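Long-range contacts in PF04016 domain protein (Desulfitobacterium hafniense, PDB 3L5O), which is of unknown function but combines an enolase-like and a Rossmann-like fold, and possibly takes part in heavy-metal chelation: residues H46-S51 with R246-V251; S51-G56 with Y105-V110; K140-G145 with C187-I192. All coordinates share one frame; numbering follows the deposited sequence.

Interaction 1 (H46-S51 with R246-V251); sequences HSVIRS and RAFRIV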
loop_
_atom_site.group_PDB
_atom_site.type_symbol
_atom_site.label_atom_id
_atom_site.label_comp_id
_atom_site.label_asym_id
_atom_site.label_seq_id
_atom_site.Cartn_x
_atom_site.Cartn_y
_atom_site.Cartn_z
ATOM N N HIS A 46 8.529 2.444 -8.464
ATOM C CA HIS A 46 8.486 2.541 -7.010
ATOM C C HIS A 46 9.565 3.474 -6.494
ATOM O O HIS A 46 10.570 3.705 -7.153
ATOM C CB HIS A 46 8.692 1.185 -6.311
ATOM C CG HIS A 46 7.564 0.210 -6.482
ATOM N ND1 HIS A 46 7.629 -0.843 -7.371
ATOM C CD2 HIS A 46 6.367 0.104 -5.858
ATOM C CE1 HIS A 46 6.515 -1.548 -7.292
ATOM N NE2 HIS A 46 5.734 -0.995 -6.380
ATOM N N SER A 47 9.313 3.995 -5.296
ATOM C CA SER A 47 10.316 4.597 -4.433
ATOM C C SER A 47 10.609 3.594 -3.316
ATOM O O SER A 47 9.730 2.839 -2.918
ATOM C CB SER A 47 9.786 5.902 -3.842
ATOM O OG SER A 47 9.755 6.933 -4.825
ATOM N N VAL A 48 11.853 3.571 -2.837
ATOM C CA VAL A 48 12.281 2.616 -1.812
ATOM C C VAL A 48 13.212 3.296 -0.778
ATOM O O VAL A 48 14.110 4.069 -1.124
ATOM C CB VAL A 48 12.884 1.325 -2.447
ATOM C CG1 VAL A 48 14.162 1.616 -3.193
ATOM C CG2 VAL A 48 13.109 0.245 -1.394
ATOM N N ILE A 49 12.950 3.020 0.497
ATOM C CA ILE A 49 13.757 3.508 1.603
ATOM C C ILE A 49 14.178 2.353 2.501
ATOM O O ILE A 49 13.395 1.481 2.786
ATOM C CB ILE A 49 12.948 4.566 2.405
ATOM C CG1 ILE A 49 12.736 5.801 1.528
ATOM C CG2 ILE A 49 13.619 4.910 3.713
ATOM C CD1 ILE A 49 12.233 7.019 2.250
ATOM N N ARG A 50 15.441 2.375 2.924
ATOM C CA ARG A 50 15.964 1.555 4.013
ATOM C C ARG A 50 16.177 2.397 5.250
ATOM O O ARG A 50 16.745 3.471 5.158
ATOM C CB ARG A 50 17.322 0.969 3.647
ATOM C CG ARG A 50 17.831 -0.019 4.687
ATOM C CD ARG A 50 19.053 -0.831 4.239
ATOM N NE ARG A 50 20.245 0.003 4.006
ATOM C CZ ARG A 50 21.000 0.547 4.940
ATOM N NH1 ARG A 50 20.715 0.390 6.225
ATOM N NH2 ARG A 50 22.057 1.278 4.590
ATOM N N SER A 51 15.720 1.897 6.398
ATOM C CA SER A 51 16.095 2.414 7.714
ATOM C C SER A 51 16.567 1.205 8.503
ATOM O O SER A 51 15.751 0.329 8.786
ATOM C CB SER A 51 14.894 3.043 8.449
ATOM O OG SER A 51 15.266 3.516 9.751
ATOM N N ARG A 246 18.644 -6.674 -2.907
ATOM C CA ARG A 246 17.972 -7.045 -4.140
ATOM C C ARG A 246 16.782 -6.165 -4.443
ATOM O O ARG A 246 16.574 -5.790 -5.587
ATOM C CB ARG A 246 17.527 -8.503 -4.103
ATOM C CG ARG A 246 16.949 -8.959 -5.416
ATOM C CD ARG A 246 16.577 -10.415 -5.484
ATOM N NE ARG A 246 16.006 -10.726 -6.794
ATOM C CZ ARG A 246 15.986 -11.930 -7.339
ATOM N NH1 ARG A 246 16.506 -12.969 -6.698
ATOM N NH2 ARG A 246 15.451 -12.099 -8.541
ATOM N N ALA A 247 15.993 -5.850 -3.419
ATOM C CA ALA A 247 14.869 -4.929 -3.549
ATOM C C ALA A 247 15.297 -3.607 -4.189
ATOM O O ALA A 247 14.593 -3.074 -5.021
ATOM C CB ALA A 247 14.244 -4.678 -2.181
ATOM N N PHE A 248 16.447 -3.090 -3.789
ATOM C CA PHE A 248 16.991 -1.854 -4.370
ATOM C C PHE A 248 17.443 -2.033 -5.817
ATOM O O PHE A 248 17.229 -1.152 -6.642
ATOM C CB PHE A 248 18.141 -1.312 -3.530
ATOM C CG PHE A 248 17.698 -0.404 -2.394
ATOM C CD1 PHE A 248 17.191 -0.937 -1.207
ATOM C CD2 PHE A 248 17.791 0.978 -2.520
ATOM C CE1 PHE A 248 16.794 -0.098 -0.153
ATOM C CE2 PHE A 248 17.408 1.810 -1.485
ATOM C CZ PHE A 248 16.896 1.269 -0.292
ATOM N N ARG A 249 18.054 -3.172 -6.122
ATOM C CA ARG A 249 18.435 -3.474 -7.499
ATOM C C ARG A 249 17.220 -3.399 -8.389
ATOM O O ARG A 249 17.243 -2.729 -9.407
ATOM C CB ARG A 249 19.120 -4.840 -7.603
ATOM C CG ARG A 249 20.448 -4.897 -6.842
ATOM C CD ARG A 249 21.374 -6.050 -7.234
ATOM N NE ARG A 249 20.936 -7.352 -6.713
ATOM C CZ ARG A 249 21.295 -7.868 -5.531
ATOM N NH1 ARG A 249 22.113 -7.214 -4.706
ATOM N NH2 ARG A 249 20.830 -9.064 -5.172
ATOM N N ILE A 250 16.134 -4.046 -7.982
ATOM C CA ILE A 250 14.919 -4.082 -8.778
ATOM C C ILE A 250 14.323 -2.682 -8.964
ATOM O O ILE A 250 13.995 -2.295 -10.085
ATOM C CB ILE A 250 13.869 -5.048 -8.130
ATOM C CG1 ILE A 250 14.354 -6.507 -8.216
ATOM C CG2 ILE A 250 12.507 -4.877 -8.792
ATOM C CD1 ILE A 250 13.678 -7.469 -7.248
ATOM N N VAL A 251 14.172 -1.934 -7.869
ATOM C CA VAL A 251 13.528 -0.609 -7.912
ATOM C C VAL A 251 14.326 0.364 -8.782
ATOM O O VAL A 251 13.750 1.222 -9.459
ATOM C CB VAL A 251 13.357 0.028 -6.484
ATOM C CG1 VAL A 251 12.763 1.450 -6.577
ATOM C CG2 VAL A 251 12.490 -0.861 -5.577
HETATM O O HOH W 1 11.088 1.220 -9.835
#
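Val-48 is the pivot of this strand-on-helix contact: both its methyls touch the Phe-248 ring, and CG1 also packs on Val-251. CG1 stands over one face of the ring, 3.8 Å from the Phe-248 centroid and 18° off the normal, a CH-pi contact; the same methyl reaches Val-251 CG1 at 3.7 Å. With chi1 at 65°, CG1 sits between the backbone N and the carbonyl carbon, in touch with both partners, while CG2 lies by Phe-248 CE1. The ring's edge meets the backbone two residues on, with Arg-50 N lying in its plane 3.7 Å from Phe-248 CZ, and Arg-50 CB closes on the same rim. At the other end Val-251 CG1 packs against the carbonyl of His-46, 3.2 Å from its O. One water spans that end, accepting from His-46 N and donating to Val-251 O at 2.7 Å.

Arg-50 NE forms a salt bridge with Glu-39 OE1, and its NH1 bonds Gly-52 O. Strand 46-51 and helix 246-251 run nearly antiparallel, at 153° and 8.9 Å between axes. Strand 46-51 is the middle of a three-stranded antiparallel sheet, with helix 244-251 on one face and helix 91-105, touched by Ile-49, on the other.

Interaction 2 (S51-G56 with Y105-V110); sequences SGNGVG and YNNPQV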
loop_
_atom_site.group_PDB
_atom_site.type_symbol
_atom_site.label_atom_id
_atom_site.label_comp_id
_atom_site.label_asym_id
_atom_site.label_seq_id
_atom_site.Cartn_x
_atom_site.Cartn_y
_atom_site.Cartn_z
ATOM N N SER A 51 15.720 1.897 6.398
ATOM C CA SER A 51 16.095 2.414 7.714
ATOM C C SER A 51 16.567 1.205 8.503
ATOM O O SER A 51 15.751 0.329 8.786
ATOM C CB SER A 51 14.894 3.043 8.449
ATOM O OG SER A 51 15.266 3.516 9.751
ATOM N N GLY A 52 17.861 1.176 8.862
ATOM C CA GLY A 52 18.497 -0.023 9.385
ATOM C C GLY A 52 18.330 -1.278 8.537
ATOM O O GLY A 52 18.729 -1.315 7.374
ATOM N N ASN A 53 17.736 -2.307 9.135
ATOM C CA ASN A 53 17.396 -3.574 8.461
ATOM C C ASN A 53 16.015 -3.593 7.743
ATOM O O ASN A 53 15.637 -4.594 7.118
ATOM C CB ASN A 53 17.497 -4.688 9.528
ATOM C CG ASN A 53 17.051 -6.049 9.038
ATOM O OD1 ASN A 53 17.579 -6.580 8.059
ATOM N ND2 ASN A 53 16.095 -6.646 9.755
ATOM N N GLY A 54 15.272 -2.493 7.802
ATOM C CA GLY A 54 13.915 -2.454 7.290
ATOM C C GLY A 54 13.827 -1.712 5.972
ATOM O O GLY A 54 14.437 -0.650 5.791
ATOM N N VAL A 55 13.046 -2.255 5.052
ATOM C CA VAL A 55 12.862 -1.658 3.738
ATOM C C VAL A 55 11.365 -1.471 3.437
ATOM O O VAL A 55 10.588 -2.423 3.505
ATOM C CB VAL A 55 13.514 -2.536 2.633
ATOM C CG1 VAL A 55 13.152 -2.005 1.231
ATOM C CG2 VAL A 55 15.003 -2.582 2.830
ATOM N N GLY A 56 10.994 -0.237 3.099
ATOM C CA GLY A 56 9.655 0.090 2.659
ATOM C C GLY A 56 9.598 0.600 1.233
ATOM O O GLY A 56 10.595 1.136 0.680
ATOM N N TYR A 105 7.251 0.177 9.685
ATOM C CA TYR A 105 6.263 -0.885 9.979
ATOM C C TYR A 105 6.566 -2.263 9.375
ATOM O O TYR A 105 6.227 -3.326 9.977
ATOM C CB TYR A 105 4.868 -0.436 9.575
ATOM C CG TYR A 105 4.332 0.719 10.380
ATOM C CD1 TYR A 105 3.791 0.511 11.648
ATOM C CD2 TYR A 105 4.351 2.020 9.878
ATOM C CE1 TYR A 105 3.315 1.563 12.406
ATOM C CE2 TYR A 105 3.872 3.088 10.642
ATOM C CZ TYR A 105 3.344 2.849 11.905
ATOM O OH TYR A 105 2.840 3.872 12.689
ATOM N N ASN A 106 7.228 -2.250 8.218
ATOM C CA ASN A 106 7.508 -3.472 7.460
ATOM C C ASN A 106 8.932 -3.963 7.648
ATOM O O ASN A 106 9.407 -4.821 6.899
ATOM C CB ASN A 106 7.201 -3.313 5.942
ATOM C CG ASN A 106 5.761 -2.892 5.660
ATOM O OD1 ASN A 106 4.964 -2.694 6.574
ATOM N ND2 ASN A 106 5.430 -2.733 4.376
ATOM N N ASN A 107 9.611 -3.406 8.650
ATOM C CA ASN A 107 10.852 -3.940 9.179
ATOM C C ASN A 107 10.480 -5.317 9.743
ATOM O O ASN A 107 9.488 -5.420 10.442
ATOM C CB ASN A 107 11.367 -2.981 10.294
ATOM C CG ASN A 107 12.626 -3.440 10.921
ATOM O OD1 ASN A 107 12.745 -4.589 11.312
ATOM N ND2 ASN A 107 13.593 -2.542 11.032
ATOM N N PRO A 108 11.232 -6.376 9.440
ATOM C CA PRO A 108 10.850 -7.720 9.908
ATOM C C PRO A 108 10.711 -7.807 11.443
ATOM O O PRO A 108 9.745 -8.405 11.909
ATOM C CB PRO A 108 11.980 -8.622 9.380
ATOM C CG PRO A 108 13.105 -7.711 9.097
ATOM C CD PRO A 108 12.482 -6.410 8.660
ATOM N N GLN A 109 11.631 -7.221 12.204
ATOM C CA GLN A 109 11.501 -7.200 13.659
ATOM C C GLN A 109 10.312 -6.354 14.162
ATOM O O GLN A 109 9.656 -6.746 15.129
ATOM C CB GLN A 109 12.818 -6.762 14.351
ATOM N N VAL A 110 10.025 -5.216 13.522
ATOM C CA VAL A 110 8.926 -4.354 13.977
ATOM C C VAL A 110 7.598 -5.045 13.717
ATOM O O VAL A 110 6.707 -5.054 14.559
ATOM C CB VAL A 110 8.915 -2.977 13.257
ATOM C CG1 VAL A 110 7.592 -2.234 13.502
ATOM C CG2 VAL A 110 10.106 -2.125 13.686
HETATM O O HOH W 2 13.274 -0.040 10.095
HETATM O O HOH W 3 16.599 -2.561 12.206
HETATM O O HOH W 4 9.705 -4.942 4.292
HETATM O O HOH W 5 12.173 -4.946 5.823
#
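Gly-54 and Asn-107 form the close-packed centre of this contact, which is bordered by a looser, water-filled margin. The chains come nearest here, the CA atoms of Gly-54 and Asn-107 being 3.9 Å apart. Gly-54, with no side chain, lets Asn-107 CB approach to 4.0 Å of its CA. Asn-107 lays its amide along the glycine, ND2 standing 3.6 Å from Gly-54 N without a bond between them.

On the solvent side the Pro-108 ring meets the exposed Asn-53: Asn-53 ND2 lies 3.2 Å from Pro-108 CG, a polar atom against a ring carbon. With chi1 at 175°, Asn-53 sends CG anti to its backbone N, which brings ND2 up against the Pro-108 ring. Around the centre the gap is bridged by water, and no direct hydrogen bond joins the segments. One water donates to Ser-51 O and accepts from Asn-107 ND2 at 2.7 Å; a second links the same ND2 to Asn-53 N more loosely. Further along, two waters both donate to Asn-106 O, one also donating to Val-55 O and the other accepting from Val-55 N at 2.9 Å. Asn-107 thus works at both ends of its amide, since OD1 takes a weak N-cap bond from Gln-109 N (128° at the hydrogen).

The Ser-51 to Gly-54 link is a type II' beta turn, making strands 46-51 and 54-59 a hairpin. Asn-106 follows the end of helix 91-105 and bonds by its side chain to Thr-222 O and Leu-224 N, and Asn-107 caps helix 108-113. Strand 235-241 lies alongside, Val-55 touching Val-241 and Pro-108 touching Met-240.

Interaction 3 (K140-G145 with C187-I192); sequences KGKKVG and CDYVYI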
loop_
_atom_site.group_PDB
_atom_site.type_symbol
_atom_site.label_atom_id
_atom_site.label_comp_id
_atom_site.label_asym_id
_atom_site.label_seq_id
_atom_site.Cartn_x
_atom_site.Cartn_y
_atom_site.Cartn_z
ATOM N N LYS A 140 -18.064 -15.573 -2.467
ATOM C CA LYS A 140 -18.918 -16.265 -3.416
ATOM C C LYS A 140 -20.346 -15.751 -3.302
ATOM O O LYS A 140 -20.901 -15.747 -2.211
ATOM C CB LYS A 140 -18.933 -17.791 -3.136
ATOM C CG LYS A 140 -17.827 -18.614 -3.809
ATOM C CD LYS A 140 -18.229 -20.117 -3.931
ATOM C CE LYS A 140 -17.540 -20.823 -5.126
ATOM N NZ LYS A 140 -16.041 -20.797 -5.043
ATOM N N GLY A 141 -20.924 -15.331 -4.425
ATOM C CA GLY A 141 -22.280 -14.825 -4.490
ATOM C C GLY A 141 -22.482 -13.419 -3.946
ATOM O O GLY A 141 -23.597 -12.931 -3.907
ATOM N N LYS A 142 -21.405 -12.751 -3.563
ATOM C CA LYS A 142 -21.488 -11.456 -2.896
ATOM C C LYS A 142 -21.075 -10.339 -3.831
ATOM O O LYS A 142 -20.541 -10.581 -4.905
ATOM C CB LYS A 142 -20.618 -11.458 -1.646
ATOM C CG LYS A 142 -20.963 -12.544 -0.645
ATOM C CD LYS A 142 -22.408 -12.451 -0.188
ATOM C CE LYS A 142 -22.607 -13.161 1.128
ATOM N NZ LYS A 142 -24.059 -13.415 1.406
ATOM N N LYS A 143 -21.383 -9.118 -3.439
ATOM C CA LYS A 143 -20.961 -7.945 -4.189
ATOM C C LYS A 143 -19.583 -7.434 -3.754
ATOM O O LYS A 143 -19.349 -7.073 -2.589
ATOM C CB LYS A 143 -22.009 -6.838 -4.104
ATOM C CG LYS A 143 -21.682 -5.650 -5.006
ATOM C CD LYS A 143 -22.923 -4.829 -5.422
ATOM C CE LYS A 143 -22.540 -3.592 -6.288
ATOM N NZ LYS A 143 -22.237 -3.971 -7.698
ATOM N N VAL A 144 -18.669 -7.393 -4.708
ATOM C CA VAL A 144 -17.256 -7.090 -4.429
ATOM C C VAL A 144 -16.763 -5.887 -5.249
ATOM O O VAL A 144 -16.986 -5.782 -6.464
ATOM C CB VAL A 144 -16.346 -8.306 -4.736
ATOM C CG1 VAL A 144 -14.872 -7.968 -4.527
ATOM C CG2 VAL A 144 -16.758 -9.511 -3.895
ATOM N N GLY A 145 -16.110 -4.961 -4.570
ATOM C CA GLY A 145 -15.592 -3.772 -5.214
ATOM C C GLY A 145 -14.086 -3.775 -5.029
ATOM O O GLY A 145 -13.617 -3.937 -3.910
ATOM N N CYS A 187 -21.266 -2.551 -1.678
ATOM C CA CYS A 187 -20.364 -3.717 -1.658
ATOM C C CYS A 187 -20.273 -4.393 -0.302
ATOM O O CYS A 187 -20.192 -3.728 0.722
ATOM C CB CYS A 187 -18.981 -3.324 -2.146
ATOM S SG CYS A 187 -18.963 -2.935 -3.912
ATOM N N ASP A 188 -20.359 -5.724 -0.316
ATOM C CA ASP A 188 -20.116 -6.550 0.863
ATOM C C ASP A 188 -18.644 -6.662 1.220
ATOM O O ASP A 188 -18.295 -6.816 2.380
ATOM C CB ASP A 188 -20.664 -7.956 0.616
ATOM C CG ASP A 188 -22.115 -7.942 0.235
ATOM O OD1 ASP A 188 -22.915 -7.343 0.994
ATOM O OD2 ASP A 188 -22.538 -8.480 -0.811
ATOM N N TYR A 189 -17.782 -6.661 0.207
ATOM C CA TYR A 189 -16.333 -6.764 0.410
ATOM C C TYR A 189 -15.655 -5.767 -0.500
ATOM O O TYR A 189 -16.023 -5.639 -1.665
ATOM C CB TYR A 189 -15.814 -8.161 0.087
ATOM C CG TYR A 189 -16.314 -9.197 1.041
ATOM C CD1 TYR A 189 -15.646 -9.438 2.235
ATOM C CD2 TYR A 189 -17.500 -9.900 0.791
ATOM C CE1 TYR A 189 -16.113 -10.370 3.142
ATOM C CE2 TYR A 189 -17.990 -10.853 1.716
ATOM C CZ TYR A 189 -17.285 -11.057 2.891
ATOM O OH TYR A 189 -17.725 -11.966 3.820
ATOM N N VAL A 190 -14.657 -5.076 0.027
ATOM C CA VAL A 190 -13.915 -4.070 -0.742
ATOM C C VAL A 190 -12.412 -4.271 -0.580
ATOM O O VAL A 190 -11.925 -4.468 0.525
ATOM C CB VAL A 190 -14.306 -2.645 -0.291
ATOM C CG1 VAL A 190 -13.489 -1.611 -1.020
ATOM C CG2 VAL A 190 -15.792 -2.414 -0.512
ATOM N N TYR A 191 -11.695 -4.241 -1.694
ATOM C CA TYR A 191 -10.234 -4.222 -1.725
ATOM C C TYR A 191 -9.746 -2.936 -2.371
ATOM O O TYR A 191 -10.219 -2.556 -3.448
ATOM C CB TYR A 191 -9.702 -5.406 -2.556
ATOM C CG TYR A 191 -10.241 -6.712 -2.087
ATOM C CD1 TYR A 191 -11.538 -7.102 -2.448
ATOM C CD2 TYR A 191 -9.499 -7.552 -1.258
ATOM C CE1 TYR A 191 -12.083 -8.275 -2.003
ATOM C CE2 TYR A 191 -10.040 -8.769 -0.816
ATOM C CZ TYR A 191 -11.343 -9.112 -1.191
ATOM O OH TYR A 191 -11.944 -10.275 -0.769
ATOM N N ILE A 192 -8.763 -2.290 -1.757
ATOM C CA ILE A 192 -8.272 -1.023 -2.236
ATOM C C ILE A 192 -6.751 -1.091 -2.346
ATOM O O ILE A 192 -6.060 -1.414 -1.378
ATOM C CB ILE A 192 -8.663 0.133 -1.283
ATOM C CG1 ILE A 192 -10.179 0.223 -1.074
ATOM C CG2 ILE A 192 -8.151 1.485 -1.819
ATOM C CD1 ILE A 192 -10.555 1.053 0.164
#
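Lys-143 N donates to Asp-188 OD2 at the start of a parallel strand pairing in the Rossmann-like part of the protein, between strands 143-147 and 189-193, whose short segments are only slightly inclined. Asp-188 holds CG anti to its carbonyl carbon (chi1 -55°), which brings OD2 to Lys-143 N at 2.9 Å. The N-H arrives on the anti side, 19° out of the carboxylate plane, and the bond is nearly straight at 164°. Lys-142 packs its CB on the same oxygen; its chi1 sets CG at the edge of the Tyr-189 ring, and the chain then bends at chi2. Lys-142 NZ stays 5.6 Å from Asp-188 OD2, so the opposite charges are near but not in contact.

The ladder proper follows with Tyr-189 N to Lys-143 O, Gly-145 N to Tyr-189 O and Tyr-191 N to Gly-145 O. On the face shared by Val-144 and Tyr-189, Val-144 CG1 meets the edge of the Tyr-191 ring, 3.8 Å from Tyr-191 CE1. That ring also meets Phe-132, and its hydroxyl bonds Ser-135 OG. On the opposite face Cys-187 SG packs directly on the bare Gly-145 backbone, 3.6 Å from Gly-145 N and 3.7 Å from Gly-145 CA.

How the interactions relate
From the N terminus, strand 46-51 comes first, and its pairing with helix 244-251 in interaction 1 closes the longest loop, with 194 residues between its segments. Interactions 2 and 3 both nest inside that loop, in series: 51-56 meets 105-110 and closes before 140-145 opens toward 187-192. Interactions 1 and 2 share Ser-51 and touch through the hairpin, where Ile-49 O lies 3.0 Å from Gly-56 N, a probable hydrogen bond. Together they tie the three-stranded sheet to a late helix and to the segment joining helices 91-105 and 108-113. Interaction 3 stands apart in the seven-stranded sheet, its centre about 32 Å from either other centre.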